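PDB 5OYN: D-xylonate dehydratase from Caulobacter crescentus, which catalyses the dehydration of D-xylonate to 2-dehydro-3-deoxy-D-arabinonate in D-xylose degradation, and of D-gluconate with similar efficiency, using a [2Fe-2S] cluster and magnesium. Local coordinates for residues I59-S64 against I72-V77; S64-C69 against V96-E101; N113-G118 against T141-M146. One frame throughout, in Å; residues are numbered along the deposited sequence.

Contact 1: residues I59-S64 against I72-V77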
loop_
_atom_site.group_PDB
_atom_site.type_symbol
_atom_site.label_atom_id
_atom_site.label_comp_id
_atom_site.label_asym_id
_atom_site.label_seq_id
_atom_site.Cartn_x
_atom_site.Cartn_y
_atom_site.Cartn_z
ATOM N N ILE A 59 -6.390 -12.482 -10.209
ATOM C CA ILE A 59 -5.071 -12.720 -9.627
ATOM C C ILE A 59 -5.327 -13.373 -8.273
ATOM O O ILE A 59 -5.883 -12.737 -7.369
ATOM C CB ILE A 59 -4.240 -11.425 -9.488
ATOM C CG1 ILE A 59 -4.140 -10.698 -10.826
ATOM C CG2 ILE A 59 -2.817 -11.713 -9.029
ATOM C CD1 ILE A 59 -3.437 -9.364 -10.728
ATOM N N ALA A 60 -4.964 -14.646 -8.135
ATOM C CA ALA A 60 -5.225 -15.359 -6.883
ATOM C C ALA A 60 -4.060 -15.092 -5.937
ATOM O O ALA A 60 -2.996 -15.713 -6.043
ATOM C CB ALA A 60 -5.446 -16.845 -7.120
ATOM N N GLN A 61 -4.274 -14.144 -5.018
ATOM C CA GLN A 61 -3.251 -13.683 -4.090
ATOM C C GLN A 61 -3.055 -14.684 -2.966
ATOM O O GLN A 61 -4.010 -15.063 -2.283
ATOM C CB GLN A 61 -3.648 -12.334 -3.502
ATOM C CG GLN A 61 -2.659 -11.809 -2.487
ATOM C CD GLN A 61 -1.293 -11.571 -3.095
ATOM O OE1 GLN A 61 -0.471 -12.481 -3.159
ATOM N NE2 GLN A 61 -1.050 -10.345 -3.564
ATOM N N THR A 62 -1.811 -15.091 -2.750
ATOM C CA THR A 62 -1.514 -16.014 -1.670
ATOM C C THR A 62 -0.676 -15.398 -0.565
ATOM O O THR A 62 -0.575 -15.992 0.517
ATOM C CB THR A 62 -0.806 -17.259 -2.215
ATOM O OG1 THR A 62 0.380 -16.871 -2.929
ATOM C CG2 THR A 62 -1.763 -18.050 -3.125
ATOM N N GLY A 63 -0.101 -14.220 -0.794
ATOM C CA GLY A 63 0.737 -13.599 0.211
ATOM C C GLY A 63 -0.097 -12.918 1.275
ATOM O O GLY A 63 -1.163 -12.374 0.999
ATOM N N SER A 64 0.402 -12.974 2.512
ATOM C CA SER A 64 -0.151 -12.223 3.636
ATOM C C SER A 64 0.833 -12.306 4.795
ATOM O O SER A 64 1.825 -13.043 4.739
ATOM C CB SER A 64 -1.516 -12.749 4.062
ATOM O OG SER A 64 -1.348 -13.931 4.813
ATOM N N ILE A 72 5.796 -11.865 -0.634
ATOM C CA ILE A 72 6.388 -11.058 -1.702
ATOM C C ILE A 72 5.370 -10.754 -2.800
ATOM O O ILE A 72 5.502 -9.760 -3.529
ATOM C CB ILE A 72 7.649 -11.749 -2.283
ATOM C CG1 ILE A 72 8.358 -10.828 -3.277
ATOM C CG2 ILE A 72 7.307 -13.077 -2.953
ATOM C CD1 ILE A 72 9.408 -9.963 -2.657
ATOM N N HIS A 73 4.334 -11.577 -2.925
ATOM C CA HIS A 73 3.299 -11.274 -3.895
ATOM C C HIS A 73 2.474 -10.056 -3.511
ATOM O O HIS A 73 1.688 -9.589 -4.333
ATOM C CB HIS A 73 2.396 -12.488 -4.088
ATOM C CG HIS A 73 3.061 -13.626 -4.797
ATOM N ND1 HIS A 73 3.307 -13.612 -6.151
ATOM C CD2 HIS A 73 3.538 -14.808 -4.339
ATOM C CE1 HIS A 73 3.896 -14.741 -6.502
ATOM N NE2 HIS A 73 4.050 -15.485 -5.420
ATOM N N LEU A 74 2.622 -9.523 -2.299
ATOM C CA LEU A 74 1.934 -8.271 -1.992
ATOM C C LEU A 74 2.568 -7.101 -2.732
ATOM O O LEU A 74 1.858 -6.185 -3.165
ATOM C CB LEU A 74 1.925 -8.027 -0.484
ATOM C CG LEU A 74 1.057 -9.022 0.296
ATOM C CD1 LEU A 74 1.074 -8.737 1.794
ATOM C CD2 LEU A 74 -0.373 -9.049 -0.239
ATOM N N ASP A 75 3.892 -7.124 -2.920
ATOM C CA ASP A 75 4.544 -6.116 -3.747
ATOM C C ASP A 75 4.548 -6.488 -5.227
ATOM O O ASP A 75 4.432 -5.591 -6.075
ATOM C CB ASP A 75 5.975 -5.859 -3.245
ATOM C CG ASP A 75 6.573 -4.528 -3.779
ATOM O OD1 ASP A 75 6.935 -3.635 -2.952
ATOM O OD2 ASP A 75 6.701 -4.390 -5.023
ATOM N N LEU A 76 4.628 -7.786 -5.574
ATOM C CA LEU A 76 4.668 -8.148 -6.990
ATOM C C LEU A 76 3.318 -8.016 -7.662
ATOM O O LEU A 76 3.271 -7.877 -8.888
ATOM C CB LEU A 76 5.144 -9.577 -7.201
ATOM C CG LEU A 76 6.519 -10.015 -6.753
ATOM C CD1 LEU A 76 6.595 -11.523 -6.990
ATOM C CD2 LEU A 76 7.574 -9.272 -7.527
ATOM N N VAL A 77 2.225 -8.088 -6.899
ATOM C CA VAL A 77 0.903 -8.033 -7.509
ATOM C C VAL A 77 0.759 -6.781 -8.356
ATOM O O VAL A 77 0.094 -6.807 -9.395
ATOM C CB VAL A 77 -0.192 -8.115 -6.429
ATOM C CG1 VAL A 77 -0.200 -6.849 -5.548
ATOM C CG2 VAL A 77 -1.542 -8.350 -7.078
#

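Contact 2: residues S64-C69 against V96-E101. With MG (magnesium ion), chain E; FES (Fe2/s2 (inorganic) cluster), chain F.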
loop_
_atom_site.group_PDB
_atom_site.type_symbol
_atom_site.label_atom_id
_atom_site.label_comp_id
_atom_site.label_asym_id
_atom_site.label_seq_id
_atom_site.Cartn_x
_atom_site.Cartn_y
_atom_site.Cartn_z
ATOM N N SER A 64 0.402 -12.974 2.512
ATOM C CA SER A 64 -0.151 -12.223 3.636
ATOM C C SER A 64 0.833 -12.306 4.795
ATOM O O SER A 64 1.825 -13.043 4.739
ATOM C CB SER A 64 -1.516 -12.749 4.062
ATOM O OG SER A 64 -1.348 -13.931 4.813
ATOM N N ASP A 65 0.535 -11.535 5.853
ATOM C CA ASP A 65 1.329 -11.580 7.080
ATOM C C ASP A 65 1.433 -12.996 7.638
ATOM O O ASP A 65 2.455 -13.351 8.228
ATOM C CB ASP A 65 0.726 -10.657 8.146
ATOM C CG ASP A 65 0.852 -9.174 7.800
ATOM O OD1 ASP A 65 1.628 -8.821 6.880
ATOM O OD2 ASP A 65 0.172 -8.353 8.463
ATOM N N ILE A 66 0.379 -13.806 7.479
ATOM C CA ILE A 66 0.374 -15.188 7.958
ATOM C C ILE A 66 1.130 -16.131 7.039
ATOM O O ILE A 66 1.405 -17.275 7.430
ATOM C CB ILE A 66 -1.069 -15.710 8.116
ATOM C CG1 ILE A 66 -1.211 -16.590 9.356
ATOM C CG2 ILE A 66 -1.522 -16.490 6.895
ATOM C CD1 ILE A 66 -1.304 -15.790 10.624
ATOM N N SER A 67 1.465 -15.687 5.827
ATOM C CA SER A 67 2.108 -16.526 4.816
ATOM C C SER A 67 3.390 -15.852 4.352
ATOM O O SER A 67 3.469 -15.349 3.228
ATOM C CB SER A 67 1.164 -16.777 3.639
ATOM O OG SER A 67 1.519 -17.965 2.943
ATOM N N PRO A 68 4.422 -15.834 5.194
ATOM C CA PRO A 68 5.654 -15.113 4.829
ATOM C C PRO A 68 6.341 -15.610 3.561
ATOM O O PRO A 68 6.989 -14.811 2.874
ATOM C CB PRO A 68 6.541 -15.311 6.065
ATOM C CG PRO A 68 5.910 -16.424 6.830
ATOM C CD PRO A 68 4.466 -16.322 6.579
ATOM N N CYS A 69 6.233 -16.899 3.227
ATOM C CA CYS A 69 6.870 -17.409 2.015
ATOM C C CYS A 69 6.249 -16.854 0.746
ATOM O O CYS A 69 6.922 -16.821 -0.292
ATOM C CB CYS A 69 6.787 -18.923 1.972
ATOM S SG CYS A 69 7.334 -19.685 3.473
ATOM N N VAL A 96 -7.113 -16.417 -1.428
ATOM C CA VAL A 96 -7.473 -17.806 -1.223
ATOM C C VAL A 96 -7.205 -18.159 0.235
ATOM O O VAL A 96 -6.664 -17.363 0.998
ATOM C CB VAL A 96 -6.709 -18.760 -2.168
ATOM C CG1 VAL A 96 -7.199 -18.581 -3.585
ATOM C CG2 VAL A 96 -5.215 -18.510 -2.087
ATOM N N HIS A 97 -7.602 -19.361 0.613
ATOM C CA HIS A 97 -7.286 -19.864 1.937
ATOM C C HIS A 97 -5.773 -19.799 2.147
ATOM O O HIS A 97 -5.012 -20.211 1.259
ATOM C CB HIS A 97 -7.814 -21.291 2.069
ATOM C CG HIS A 97 -7.569 -21.907 3.407
ATOM N ND1 HIS A 97 -8.148 -21.429 4.562
ATOM C CD2 HIS A 97 -6.797 -22.957 3.775
ATOM C CE1 HIS A 97 -7.747 -22.163 5.586
ATOM N NE2 HIS A 97 -6.925 -23.094 5.135
ATOM N N PRO A 98 -5.298 -19.237 3.257
ATOM C CA PRO A 98 -3.852 -19.104 3.460
ATOM C C PRO A 98 -3.216 -20.417 3.861
ATOM O O PRO A 98 -3.838 -21.270 4.495
ATOM C CB PRO A 98 -3.751 -18.085 4.602
ATOM C CG PRO A 98 -4.991 -18.282 5.374
ATOM C CD PRO A 98 -6.054 -18.555 4.320
ATOM N N ILE A 99 -1.951 -20.570 3.479
ATOM C CA ILE A 99 -1.192 -21.784 3.769
ATOM C C ILE A 99 0.249 -21.400 4.089
ATOM O O ILE A 99 0.950 -20.829 3.244
ATOM C CB ILE A 99 -1.212 -22.792 2.610
ATOM C CG1 ILE A 99 -2.650 -23.054 2.115
ATOM C CG2 ILE A 99 -0.487 -24.066 3.039
ATOM C CD1 ILE A 99 -2.777 -24.207 1.109
ATOM N N PHE A 100 0.690 -21.721 5.303
ATOM C CA PHE A 100 2.047 -21.468 5.775
ATOM C C PHE A 100 2.507 -22.786 6.379
ATOM O O PHE A 100 2.110 -23.129 7.496
ATOM C CB PHE A 100 2.084 -20.328 6.789
ATOM C CG PHE A 100 3.442 -20.083 7.405
ATOM C CD1 PHE A 100 4.610 -20.479 6.756
ATOM C CD2 PHE A 100 3.549 -19.435 8.637
ATOM C CE1 PHE A 100 5.851 -20.258 7.329
ATOM C CE2 PHE A 100 4.795 -19.208 9.218
ATOM C CZ PHE A 100 5.949 -19.628 8.560
ATOM N N GLU A 101 3.352 -23.508 5.641
ATOM C CA GLU A 101 3.705 -24.871 6.025
ATOM C C GLU A 101 4.413 -24.929 7.382
ATOM O O GLU A 101 4.185 -25.860 8.167
ATOM C CB GLU A 101 4.569 -25.503 4.934
ATOM C CG GLU A 101 5.157 -26.852 5.318
ATOM C CD GLU A 101 4.418 -28.022 4.669
ATOM O OE1 GLU A 101 4.998 -29.142 4.659
ATOM O OE2 GLU A 101 3.275 -27.813 4.170
HETATM MG MG MG E . 6.548 -29.013 3.279
HETATM FE FE1 FES F . 6.783 -21.884 3.078
HETATM FE FE2 FES F . 9.001 -23.932 3.530
HETATM S S1 FES F . 7.787 -22.674 4.875
HETATM S S2 FES F . 8.363 -22.728 1.796
HETATM O O HOH W 1 8.562 -29.355 2.561
#

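Contact 3: residues N113-G118 against T141-M146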
loop_
_atom_site.group_PDB
_atom_site.type_symbol
_atom_site.label_atom_id
_atom_site.label_comp_id
_atom_site.label_asym_id
_atom_site.label_seq_id
_atom_site.Cartn_x
_atom_site.Cartn_y
_atom_site.Cartn_z
ATOM N N ASN A 113 -6.284 -29.160 -0.110
ATOM C CA ASN A 113 -7.585 -29.484 -0.676
ATOM C C ASN A 113 -8.624 -28.436 -0.298
ATOM O O ASN A 113 -9.471 -28.070 -1.124
ATOM C CB ASN A 113 -8.005 -30.889 -0.229
ATOM C CG ASN A 113 -7.220 -32.002 -0.953
ATOM O OD1 ASN A 113 -6.731 -31.817 -2.071
ATOM N ND2 ASN A 113 -7.110 -33.159 -0.313
ATOM N N LEU A 114 -8.554 -27.919 0.935
ATOM C CA LEU A 114 -9.469 -26.862 1.365
ATOM C C LEU A 114 -9.277 -25.593 0.543
ATOM O O LEU A 114 -10.249 -24.944 0.150
ATOM C CB LEU A 114 -9.277 -26.578 2.854
ATOM C CG LEU A 114 -10.091 -25.432 3.462
ATOM C CD1 LEU A 114 -11.574 -25.575 3.199
ATOM C CD2 LEU A 114 -9.823 -25.321 4.958
ATOM N N SER A 115 -8.031 -25.214 0.281
ATOM C CA SER A 115 -7.786 -24.075 -0.591
ATOM C C SER A 115 -8.280 -24.368 -2.003
ATOM O O SER A 115 -8.868 -23.499 -2.659
ATOM C CB SER A 115 -6.293 -23.736 -0.570
ATOM O OG SER A 115 -5.970 -22.643 -1.406
ATOM N N TYR A 116 -8.072 -25.600 -2.474
ATOM C CA TYR A 116 -8.562 -26.019 -3.785
ATOM C C TYR A 116 -10.057 -25.746 -3.932
ATOM O O TYR A 116 -10.495 -25.118 -4.902
ATOM C CB TYR A 116 -8.264 -27.510 -3.988
ATOM C CG TYR A 116 -9.093 -28.159 -5.080
ATOM C CD1 TYR A 116 -8.753 -28.004 -6.422
ATOM C CD2 TYR A 116 -10.221 -28.920 -4.775
ATOM C CE1 TYR A 116 -9.513 -28.583 -7.428
ATOM C CE2 TYR A 116 -10.995 -29.500 -5.778
ATOM C CZ TYR A 116 -10.633 -29.328 -7.099
ATOM O OH TYR A 116 -11.382 -29.900 -8.100
ATOM N N LEU A 117 -10.856 -26.221 -2.970
ATOM C CA LEU A 117 -12.305 -26.051 -3.031
ATOM C C LEU A 117 -12.672 -24.598 -3.219
ATOM O O LEU A 117 -13.448 -24.250 -4.114
ATOM C CB LEU A 117 -12.956 -26.584 -1.753
ATOM C CG LEU A 117 -12.851 -28.095 -1.540
ATOM C CD1 LEU A 117 -13.149 -28.496 -0.095
ATOM C CD2 LEU A 117 -13.766 -28.808 -2.525
ATOM N N GLY A 118 -12.111 -23.731 -2.374
ATOM C CA GLY A 118 -12.468 -22.326 -2.406
ATOM C C GLY A 118 -12.019 -21.628 -3.668
ATOM O O GLY A 118 -12.686 -20.700 -4.135
ATOM N N THR A 141 1.260 -24.087 -4.868
ATOM C CA THR A 141 1.385 -24.386 -6.294
ATOM C C THR A 141 0.417 -25.484 -6.727
ATOM O O THR A 141 -0.391 -25.239 -7.643
ATOM C CB THR A 141 2.842 -24.720 -6.627
ATOM O OG1 THR A 141 3.714 -23.830 -5.915
ATOM C CG2 THR A 141 3.094 -24.591 -8.113
ATOM N N PRO A 142 0.417 -26.691 -6.117
ATOM C CA PRO A 142 -0.591 -27.693 -6.518
ATOM C C PRO A 142 -2.018 -27.245 -6.252
ATOM O O PRO A 142 -2.877 -27.364 -7.134
ATOM C CB PRO A 142 -0.208 -28.928 -5.685
ATOM C CG PRO A 142 0.573 -28.408 -4.544
ATOM C CD PRO A 142 1.330 -27.244 -5.096
ATOM N N ALA A 143 -2.293 -26.711 -5.060
ATOM C CA ALA A 143 -3.627 -26.201 -4.767
ATOM C C ALA A 143 -4.109 -25.239 -5.846
ATOM O O ALA A 143 -5.271 -25.295 -6.263
ATOM C CB ALA A 143 -3.640 -25.523 -3.398
ATOM N N GLY A 144 -3.228 -24.360 -6.326
ATOM C CA GLY A 144 -3.637 -23.429 -7.366
ATOM C C GLY A 144 -3.894 -24.125 -8.693
ATOM O O GLY A 144 -4.961 -23.973 -9.295
ATOM N N ILE A 145 -2.925 -24.916 -9.154
ATOM C CA ILE A 145 -3.066 -25.589 -10.443
ATOM C C ILE A 145 -4.248 -26.552 -10.433
ATOM O O ILE A 145 -5.055 -26.574 -11.372
ATOM C CB ILE A 145 -1.754 -26.292 -10.817
ATOM C CG1 ILE A 145 -0.651 -25.234 -10.922
ATOM C CG2 ILE A 145 -1.937 -27.074 -12.102
ATOM C CD1 ILE A 145 0.690 -25.783 -11.251
ATOM N N MET A 146 -4.390 -27.340 -9.367
ATOM C CA MET A 146 -5.554 -28.216 -9.245
ATOM C C MET A 146 -6.858 -27.451 -9.471
ATOM O O MET A 146 -7.707 -27.862 -10.269
ATOM C CB MET A 146 -5.560 -28.889 -7.875
ATOM C CG MET A 146 -4.563 -30.017 -7.766
ATOM S SD MET A 146 -4.201 -30.489 -6.064
ATOM C CE MET A 146 -5.836 -30.545 -5.331
#

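Contact 1: residues I59-S64 against I72-V77
Q61, the last residue of strand 56-61, reaches across to the first turn of helix 73-87 and bonds to its backbone there: NE2 donates to the carbonyl oxygen of H73 over 2.9 Å, nearly straight at 165°. The chain leaves the backbone with CG anti to N (chi1 178°) and then bends at chi2, which turns the amide back toward the helix. H73 O lies close to the amide plane of Q61, whereas NE2 stands well above the carbonyl plane of H73. From the opposite face of that plane V77 N makes its helical bond, so the oxygen is gripped twice. The other end of the amide is fixed as well, since G63 N donates to Q61 OE1 at 3.0 Å; E93 of strand 90-95 takes a further hydrogen bond from NE2. Around this polar centre lie aliphatic groups. L74 lays CD2 3.6 Å from both Q61 NE2 and G63 O, and its CD1 reaches CA of S64. V77, a beta-branched residue, sets CB 3.7 Å from Q61 NE2 and turns CG2 toward I59 CG2 at 4.1 Å. H73 crosses the amide obliquely and sends NE2 on to T135 O. Glutamine suits this place because one flat group carries both donor and acceptor: it ties strand end, turn and helix start together, its nitrogen serving both H73 O and E93, its oxygen holding the turn at G63.

Contact 2: residues S64-C69 against V96-E101
The [2Fe-2S] site of the enzyme is walled here by two loops, 64-69 and 96-101, where C69 and F100 come together beside the cluster. C69 SG binds iron FE1 at 2.3 Å, and C137 is a second cysteine on the cluster. F100 brings its ring alongside, with CE1 4.0 Å from the bridging sulfide S1, which lies at the ring edge, near its plane. Over one face sits P68, whose CD is 3.8 Å from the ring centroid and only 9° off the normal, a CH-pi contact that suits proline, whose ring holds its CH groups rigidly over the phenyl. C69 SG meets the same ring obliquely. A chi1 of 175° swings the F100 ring away from its own amide nitrogen and carries it over to P68 and the cluster. S67 adds the polar tie: its hydroxyl OG donates to I99 O at 2.9 Å, from above the carbonyl plane. Further back, I66 CG2 packs on P98 CB at 3.6 Å. F40 of the second subunit meets F100 edge-to-face. An alanine here removes the ring, and P68 would probably be left without its CH-pi partner, with a gap opened beside sulfide S1. E101 OE1 binds magnesium at 2.1 Å, with D138 and E472 as further ligands. F100 beside the cluster and E101 on magnesium, adjacent in 96-101, probably help to hold the two cofactors near each other.

Contact 3: residues N113-G118 against T141-M146
Two helices, 109-125 and 141-151, pack side by side in the buried core of the N-terminal family region, and Y116 and M146 carry most of the contact. The axes of the two short segments approach to 8.4 Å and run in roughly the same direction, crossing at -31°, a close approach that the small side chain of A143 suits: its CA comes within 5.0 Å of Y116 CA, and its methyl is the small group that meets S115 OG. Y116, whose chi1 of 161° sends the ring out along the partner helix, presents an edge to it. CE1 lies 3.4 Å from M146 O, which is near the ring plane, while CD1 touches M146 CB at 3.6 Å. M146 stands at about a right angle to the tyrosine side chain and then bends at chi3 (45°), curling its terminal methyl back toward the first helix. There CE comes 4.0 Å from Y116 CG and 3.6 Å from N113 OD1. The thioether suits this task, since its bendable chain lets the methyl touch both the tyrosine ring and the amide oxygen of N113. No hydrogen bond joins the two segments; their polar ends are served by neighbours, the tyrosine hydroxyl by T150 and N113 ND2 by G580 O. H299 of helix 289-299 also meets the Y116 ring. Such nearly parallel neighbours are characteristic of successive helices in a parallel alpha/beta fold, here linked through strand 130-135.

In the fold
Along the chain, contacts 1 and 2 interlock, their segments alternating and S64 belonging to both, whereas contact 3 follows after them. All three belong to the alpha/beta unit built on the parallel sheet ordered 90-95, 56-61, 130-135, 155-159. Contact 1 joins a strand and helix of one beta-alpha-beta unit, contact 2 the loops after strands 56-61 and 90-95, and contact 3 helices 109-125 and 141-151. Centres of contacts 1 and 2 lie about 10 Å apart, those of 2 and 3 about 13 Å. Touching both others, through T62 on V96 and I99 on S115, contact 2 connects them to the cluster and magnesium. All three reach the second subunit, contact 1 through the shared S64.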